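Local coordinates for BH0493 protein (Bacillus halodurans C-125, PDB 2PNK) that probably isomerises uronate sugars between their aldose and ketose forms, as a zinc-binding member of the uronate isomerase family, at residues R171-L176 / M221-P226. Numbering follows the deposited sequence.
Sequences RLDPLL and MAVSLP
Parallel strand pairing passes into a helix-start contact here, in what is probably the distorted (beta/alpha)8 barrel of the amidohydrolase superfamily: residues 170-171 lie beside strand 221-225, then the chain turns into helix 173-177. Leu172 N donates to Ala222 O at 2.8 Å, and the same oxygen receives a CA-H contact from Arg171. One residue on, the carboxylate of Asp173 takes the place of a backbone acceptor. With CG anti to the carbonyl carbon (chi1 -65°), it receives a hydrogen bond from Ser224 N to Asp173 OD1 (3.2 Å), met from 37° above the carboxylate plane, and a weak one to OD2. A water joins Asp173 OD1 to the Ser224 hydroxyl, while Arg171, whose main partner is Asp146, adds only a charge interaction with Asp173 OD2. Leu176 CD1 packs 3.7 Å from Val223 CB, and Leu172 CD1 rests against CB and SE of selenomethionine Met221; helix 236-252 covers both leucines. Nearby lie His27 and His29, zinc ligands in another structure of this protein; this chain binds none. With alanine replacing Asp173, Ser224 N would probably lose its acceptor and the water a partner. The carboxylate thus carries the strand pairing past Leu172, linking the helix start to strand 221-225.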
ATOM      1  N   ARG A 171      23.940 -16.813 -11.931  1.00 19.91           N
ATOM      2  CA  ARG A 171      22.531 -16.758 -12.299  1.00 22.37           C
ATOM      3  C   ARG A 171      22.093 -18.098 -12.874  1.00 21.75           C
ATOM      4  O   ARG A 171      22.707 -18.611 -13.802  1.00 24.65           O
ATOM      5  CB  ARG A 171      22.263 -15.633 -13.302  1.00 20.14           C
ATOM      6  CG  ARG A 171      20.824 -15.547 -13.809  1.00 29.65           C
ATOM      7  CD  ARG A 171      20.756 -14.684 -15.063  1.00 36.63           C
ATOM      8  NE  ARG A 171      19.386 -14.386 -15.484  1.00 42.55           N
ATOM      9  CZ  ARG A 171      18.721 -15.029 -16.445  1.00 40.74           C
ATOM     10  NH1 ARG A 171      19.283 -16.036 -17.104  1.00 47.66           N
ATOM     11  NH2 ARG A 171      17.479 -14.669 -16.746  1.00 50.85           N
ATOM     12  N   LEU A 172      21.009 -18.641 -12.334  1.00 21.57           N
ATOM     13  CA  LEU A 172      20.597 -20.018 -12.657  1.00 22.01           C
ATOM     14  C   LEU A 172      19.214 -20.140 -13.286  1.00 21.91           C
ATOM     15  O   LEU A 172      18.695 -21.236 -13.429  1.00 21.60           O
ATOM     16  CB  LEU A 172      20.676 -20.875 -11.392  1.00 22.55           C
ATOM     17  CG  LEU A 172      22.093 -21.040 -10.816  1.00 25.35           C
ATOM     18  CD1 LEU A 172      21.985 -21.603  -9.384  1.00 26.84           C
ATOM     19  CD2 LEU A 172      22.941 -21.929 -11.715  1.00 21.57           C
ATOM     20  N   ASP A 173      18.634 -19.039 -13.740  1.00 21.60           N
ATOM     21  CA  ASP A 173      17.319 -19.092 -14.347  1.00 20.35           C
ATOM     22  C   ASP A 173      17.066 -20.168 -15.387  1.00 21.69           C
ATOM     23  O   ASP A 173      16.024 -20.804 -15.332  1.00 21.20           O
ATOM     24  CB  ASP A 173      16.938 -17.735 -14.938  1.00 24.82           C
ATOM     25  CG  ASP A 173      16.786 -16.661 -13.881  1.00 25.89           C
ATOM     26  OD1 ASP A 173      17.599 -16.600 -12.940  1.00 27.57           O
ATOM     27  OD2 ASP A 173      15.884 -15.840 -14.019  1.00 28.43           O
ATOM     28  N   PRO A 174      17.963 -20.329 -16.382  1.00 21.74           N
ATOM     29  CA  PRO A 174      17.752 -21.371 -17.378  1.00 22.75           C
ATOM     30  C   PRO A 174      17.728 -22.809 -16.810  1.00 23.01           C
ATOM     31  O   PRO A 174      16.961 -23.628 -17.286  1.00 23.81           O
ATOM     32  CB  PRO A 174      18.954 -21.193 -18.341  1.00 25.40           C
ATOM     33  CG  PRO A 174      19.410 -19.783 -18.129  1.00 21.27           C
ATOM     34  CD  PRO A 174      19.182 -19.541 -16.670  1.00 25.20           C
ATOM     35  N   LEU A 175      18.566 -23.090 -15.816  1.00 21.71           N
ATOM     36  CA  LEU A 175      18.608 -24.392 -15.171  1.00 21.39           C
ATOM     37  C   LEU A 175      17.328 -24.630 -14.363  1.00 21.94           C
ATOM     38  O   LEU A 175      16.698 -25.692 -14.429  1.00 20.56           O
ATOM     39  CB  LEU A 175      19.837 -24.485 -14.249  1.00 21.50           C
ATOM     40  CG  LEU A 175      20.006 -25.777 -13.452  1.00 24.60           C
ATOM     41  CD1 LEU A 175      20.502 -26.940 -14.359  1.00 25.28           C
ATOM     42  CD2 LEU A 175      20.961 -25.553 -12.260  1.00 16.33           C
ATOM     43  N   LEU A 176      16.928 -23.636 -13.590  1.00 22.96           N
ATOM     44  CA  LEU A 176      15.774 -23.819 -12.694  1.00 22.03           C
ATOM     45  C   LEU A 176      14.404 -23.655 -13.337  1.00 22.50           C
ATOM     46  O   LEU A 176      13.474 -24.365 -12.960  1.00 22.60           O
ATOM     47  CB  LEU A 176      15.889 -22.890 -11.470  1.00 23.09           C
ATOM     48  CG  LEU A 176      17.039 -23.149 -10.485  1.00 26.00           C
ATOM     49  CD1 LEU A 176      16.974 -22.100  -9.375  1.00 28.67           C
ATOM     50  CD2 LEU A 176      16.928 -24.507  -9.883  1.00 23.35           C
HETATM   51  N   MSE A 221      24.326 -17.386  -5.363  1.00 19.81           N
HETATM   52  CA  MSE A 221      23.703 -17.949  -6.569  1.00 20.62           C
HETATM   53  C   MSE A 221      22.268 -17.413  -6.648  1.00 18.91           C
HETATM   54  O   MSE A 221      21.618 -17.233  -5.612  1.00 21.29           O
HETATM   55  CB  MSE A 221      23.676 -19.477  -6.504  1.00 19.42           C
HETATM   56  CG  MSE A 221      25.036 -20.158  -6.643  1.00 27.54           C
HETATM   57 SE   MSE A 221      24.790 -22.097  -6.514  0.75 29.18          SE
HETATM   58  CE  MSE A 221      24.674 -22.238  -4.574  1.00 26.86           C
ATOM     59  N   ALA A 222      21.788 -17.136  -7.861  1.00 20.09           N
ATOM     60  CA  ALA A 222      20.562 -16.347  -8.062  1.00 20.29           C
ATOM     61  C   ALA A 222      19.581 -16.911  -9.062  1.00 20.53           C
ATOM     62  O   ALA A 222      19.966 -17.581 -10.018  1.00 17.68           O
ATOM     63  CB  ALA A 222      20.921 -14.913  -8.495  1.00 19.07           C
ATOM     64  N   VAL A 223      18.293 -16.620  -8.820  1.00 19.93           N
ATOM     65  CA  VAL A 223      17.230 -16.933  -9.762  1.00 19.80           C
ATOM     66  C   VAL A 223      16.099 -15.904  -9.649  1.00 21.06           C
ATOM     67  O   VAL A 223      15.824 -15.405  -8.572  1.00 20.42           O
ATOM     68  CB  VAL A 223      16.670 -18.381  -9.552  1.00 23.69           C
ATOM     69  CG1 VAL A 223      16.022 -18.542  -8.163  1.00 19.18           C
ATOM     70  CG2 VAL A 223      15.685 -18.755 -10.656  1.00 21.26           C
ATOM     71  N   SER A 224      15.456 -15.589 -10.778  1.00 22.45           N
ATOM     72  CA  SER A 224      14.216 -14.827 -10.767  1.00 23.75           C
ATOM     73  C   SER A 224      13.043 -15.759 -10.949  1.00 22.80           C
ATOM     74  O   SER A 224      13.100 -16.668 -11.762  1.00 21.96           O
ATOM     75  CB  SER A 224      14.213 -13.783 -11.869  1.00 26.98           C
ATOM     76  OG  SER A 224      15.380 -12.985 -11.739  1.00 36.89           O
ATOM     77  N   LEU A 225      11.956 -15.495 -10.216  1.00 20.31           N
ATOM     78  CA  LEU A 225      10.898 -16.456 -10.069  1.00 21.05           C
ATOM     79  C   LEU A 225       9.545 -15.808 -10.261  1.00 21.58           C
ATOM     80  O   LEU A 225       9.347 -14.667  -9.822  1.00 21.05           O
ATOM     81  CB  LEU A 225      10.936 -17.037  -8.643  1.00 20.76           C
ATOM     82  CG  LEU A 225      12.197 -17.843  -8.308  1.00 18.29           C
ATOM     83  CD1 LEU A 225      12.287 -18.130  -6.778  1.00 16.95           C
ATOM     84  CD2 LEU A 225      12.284 -19.153  -9.097  1.00 15.33           C
ATOM     85  N   PRO A 226       8.584 -16.560 -10.840  1.00 22.34           N
ATOM     86  CA  PRO A 226       7.276 -16.012 -11.087  1.00 19.71           C
ATOM     87  C   PRO A 226       6.432 -15.869  -9.832  1.00 21.20           C
ATOM     88  O   PRO A 226       6.758 -16.414  -8.768  1.00 22.35           O
ATOM     89  CB  PRO A 226       6.643 -17.046 -12.018  1.00 18.86           C
ATOM     90  CG  PRO A 226       7.252 -18.303 -11.616  1.00 18.37           C
ATOM     91  CD  PRO A 226       8.670 -17.960 -11.291  1.00 22.28           C
TER
HETATM   92  O   HOH W   1      18.344 -13.975 -11.599  1.00 40.18           O